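Local coordinates for protein ElaA (Pseudomonas aeruginosa, PDB 1XEB) that probably works as an acyl-CoA-dependent N-acyltransferase of the GNAT superfamily, transferring an acetyl or similar acyl group to an amine whose identity is not established, at residues R99-A104 against T111-S116. Sequence-based numbering, arbitrary orientation.
Sequences RALQAA and TPVYLS
The second half of a beta-alpha-beta crossover in the GNAT fold is closed where L101 and A104 of helix 92-108 meet V113, at the start of strand 113-118. That strand runs parallel to strand 76-83, from which the crossover departs. Backbone approach is closest between A104 and V113, whose CA atoms are 7.5 Å apart, and both residues point their CB toward the opposite segment.

One methyl of the valine does most of the touching: V113 CG2 lies 3.9 Å from A104 CB and 4.2 Å from L101 CD1. Since L101 and A104 are three residues apart, they present adjacent positions on one helical face, and the methyl meets both; A104 CB and L101 CD1 are 5.2 Å apart. The valine torsion (chi1 -178°) places CG1 anti to the backbone N and puts CG2 beside that N, on the A104 side. V113 CG1 lies 5.3 Å from A104 CB but 4.5 Å from L101 CD1, through which L101 reaches the strand, so the preference for CG2 is marked toward A104 and slight toward L101.

Beyond the helix contact, V113 also packs on V76 and I78 of the neighbouring parallel strand, while its backbone pairs with R149. No hydrogen bond links the two segments and just 103 Å² is buried between them, so this small, largely buried junction rests on apolar dispersion and exclusion of water, with little directional constraint.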
ATOM      1  N   ARG A  99       6.074   7.041   5.743  1.00 31.09           N
ATOM      2  CA  ARG A  99       4.876   7.278   6.543  1.00 30.20           C
ATOM      3  C   ARG A  99       4.153   5.992   6.891  1.00 29.05           C
ATOM      4  O   ARG A  99       3.529   5.898   7.942  1.00 27.74           O
ATOM      5  CB  ARG A  99       3.926   8.234   5.825  1.00 30.54           C
ATOM      6  CG  ARG A  99       4.380   9.669   5.890  1.00 30.16           C
ATOM      7  CD  ARG A  99       3.771  10.511   4.773  1.00 30.31           C
ATOM      8  NE  ARG A  99       4.405  11.823   4.651  1.00 27.66           N
ATOM      9  CZ  ARG A  99       4.172  12.853   5.463  1.00 29.53           C
ATOM     10  NH1 ARG A  99       3.310  12.732   6.473  1.00 24.83           N
ATOM     11  NH2 ARG A  99       4.791  14.018   5.253  1.00 28.66           N
ATOM     12  N   ALA A 100       4.248   4.998   6.016  1.00 28.41           N
ATOM     13  CA  ALA A 100       3.592   3.722   6.270  1.00 28.92           C
ATOM     14  C   ALA A 100       4.234   3.065   7.484  1.00 29.09           C
ATOM     15  O   ALA A 100       3.547   2.605   8.392  1.00 26.86           O
ATOM     16  CB  ALA A 100       3.718   2.810   5.061  1.00 30.22           C
ATOM     17  N   LEU A 101       5.562   3.022   7.490  1.00 30.76           N
ATOM     18  CA  LEU A 101       6.288   2.419   8.598  1.00 31.90           C
ATOM     19  C   LEU A 101       5.965   3.143   9.904  1.00 32.59           C
ATOM     20  O   LEU A 101       5.815   2.516  10.959  1.00 31.01           O
ATOM     21  CB  LEU A 101       7.794   2.447   8.310  1.00 29.66           C
ATOM     22  CG  LEU A 101       8.382   1.085   7.894  1.00 32.07           C
ATOM     23  CD1 LEU A 101       7.292   0.143   7.405  1.00 28.57           C
ATOM     24  CD2 LEU A 101       9.435   1.287   6.827  1.00 27.94           C
ATOM     25  N   GLN A 102       5.840   4.464   9.820  1.00 32.81           N
ATOM     26  CA  GLN A 102       5.528   5.278  10.986  1.00 32.48           C
ATOM     27  C   GLN A 102       4.111   5.032  11.467  1.00 31.27           C
ATOM     28  O   GLN A 102       3.837   5.064  12.667  1.00 32.51           O
ATOM     29  CB  GLN A 102       5.687   6.758  10.656  1.00 34.67           C
ATOM     30  CG  GLN A 102       5.209   7.646  11.773  1.00 37.30           C
ATOM     31  CD  GLN A 102       5.409   9.104  11.479  1.00 39.85           C
ATOM     32  OE1 GLN A 102       4.758   9.679  10.599  1.00 41.06           O
ATOM     33  NE2 GLN A 102       6.325   9.722  12.212  1.00 41.39           N
ATOM     34  N   ALA A 103       3.206   4.803  10.524  1.00 31.27           N
ATOM     35  CA  ALA A 103       1.803   4.554  10.850  1.00 30.07           C
ATOM     36  C   ALA A 103       1.660   3.186  11.538  1.00 29.70           C
ATOM     37  O   ALA A 103       0.955   3.049  12.546  1.00 29.05           O
ATOM     38  CB  ALA A 103       0.969   4.604   9.578  1.00 28.91           C
ATOM     39  N   ALA A 104       2.340   2.185  10.981  1.00 26.46           N
ATOM     40  CA  ALA A 104       2.325   0.831  11.523  1.00 27.56           C
ATOM     41  C   ALA A 104       2.842   0.851  12.967  1.00 28.49           C
ATOM     42  O   ALA A 104       2.278   0.207  13.859  1.00 26.70           O
ATOM     43  CB  ALA A 104       3.206  -0.086  10.664  1.00 25.12           C
ATOM     44  N   THR A 111       4.838  -4.576  15.870  1.00 33.30           N
ATOM     45  CA  THR A 111       4.252  -5.649  15.076  1.00 30.26           C
ATOM     46  C   THR A 111       5.002  -5.643  13.752  1.00 29.56           C
ATOM     47  O   THR A 111       5.084  -4.609  13.087  1.00 29.72           O
ATOM     48  CB  THR A 111       2.770  -5.400  14.795  1.00 29.85           C
ATOM     49  OG1 THR A 111       2.074  -5.219  16.034  1.00 30.87           O
ATOM     50  CG2 THR A 111       2.173  -6.572  14.035  1.00 25.05           C
ATOM     51  N   PRO A 112       5.580  -6.789  13.357  1.00 27.91           N
ATOM     52  CA  PRO A 112       6.309  -6.825  12.091  1.00 26.85           C
ATOM     53  C   PRO A 112       5.413  -6.500  10.904  1.00 26.09           C
ATOM     54  O   PRO A 112       4.224  -6.794  10.921  1.00 24.79           O
ATOM     55  CB  PRO A 112       6.869  -8.248  12.048  1.00 27.02           C
ATOM     56  CG  PRO A 112       5.936  -9.007  12.885  1.00 28.21           C
ATOM     57  CD  PRO A 112       5.661  -8.088  14.034  1.00 27.78           C
ATOM     58  N   VAL A 113       6.010  -5.890   9.880  1.00 25.08           N
ATOM     59  CA  VAL A 113       5.298  -5.487   8.674  1.00 22.20           C
ATOM     60  C   VAL A 113       5.565  -6.426   7.493  1.00 21.74           C
ATOM     61  O   VAL A 113       6.714  -6.820   7.237  1.00 19.83           O
ATOM     62  CB  VAL A 113       5.693  -4.034   8.272  1.00 20.04           C
ATOM     63  CG1 VAL A 113       4.917  -3.612   7.036  1.00 19.82           C
ATOM     64  CG2 VAL A 113       5.387  -3.070   9.422  1.00 17.32           C
ATOM     65  N   TYR A 114       4.504  -6.772   6.768  1.00 20.54           N
ATOM     66  CA  TYR A 114       4.637  -7.671   5.629  1.00 20.63           C
ATOM     67  C   TYR A 114       4.086  -7.074   4.340  1.00 21.41           C
ATOM     68  O   TYR A 114       3.082  -6.368   4.341  1.00 20.74           O
ATOM     69  CB  TYR A 114       3.953  -9.021   5.935  1.00 18.71           C
ATOM     70  CG  TYR A 114       3.946  -9.998   4.776  1.00 15.98           C
ATOM     71  CD1 TYR A 114       3.024  -9.875   3.733  1.00 18.03           C
ATOM     72  CD2 TYR A 114       4.897 -10.999   4.687  1.00 15.67           C
ATOM     73  CE1 TYR A 114       3.060 -10.728   2.628  1.00 17.04           C
ATOM     74  CE2 TYR A 114       4.948 -11.854   3.592  1.00 14.41           C
ATOM     75  CZ  TYR A 114       4.030 -11.715   2.561  1.00 18.58           C
ATOM     76  OH  TYR A 114       4.099 -12.547   1.448  1.00 19.26           O
ATOM     77  N   LEU A 115       4.767  -7.359   3.236  1.00 22.70           N
ATOM     78  CA  LEU A 115       4.316  -6.881   1.939  1.00 23.87           C
ATOM     79  C   LEU A 115       4.704  -7.885   0.884  1.00 23.83           C
ATOM     80  O   LEU A 115       5.627  -8.688   1.072  1.00 23.51           O
ATOM     81  CB  LEU A 115       4.903  -5.493   1.609  1.00 23.94           C
ATOM     82  CG  LEU A 115       6.425  -5.274   1.483  1.00 23.65           C
ATOM     83  CD1 LEU A 115       6.972  -5.915   0.233  1.00 22.51           C
ATOM     84  CD2 LEU A 115       6.698  -3.781   1.420  1.00 25.16           C
ATOM     85  N   SER A 116       3.960  -7.840  -0.214  1.00 24.33           N
ATOM     86  CA  SER A 116       4.166  -8.701  -1.361  1.00 24.89           C
ATOM     87  C   SER A 116       4.816  -7.786  -2.379  1.00 26.51           C
ATOM     88  O   SER A 116       4.154  -6.933  -2.979  1.00 27.86           O
ATOM     89  CB  SER A 116       2.823  -9.197  -1.877  1.00 24.91           C
ATOM     90  OG  SER A 116       2.972  -9.850  -3.116  1.00 26.67           O
TER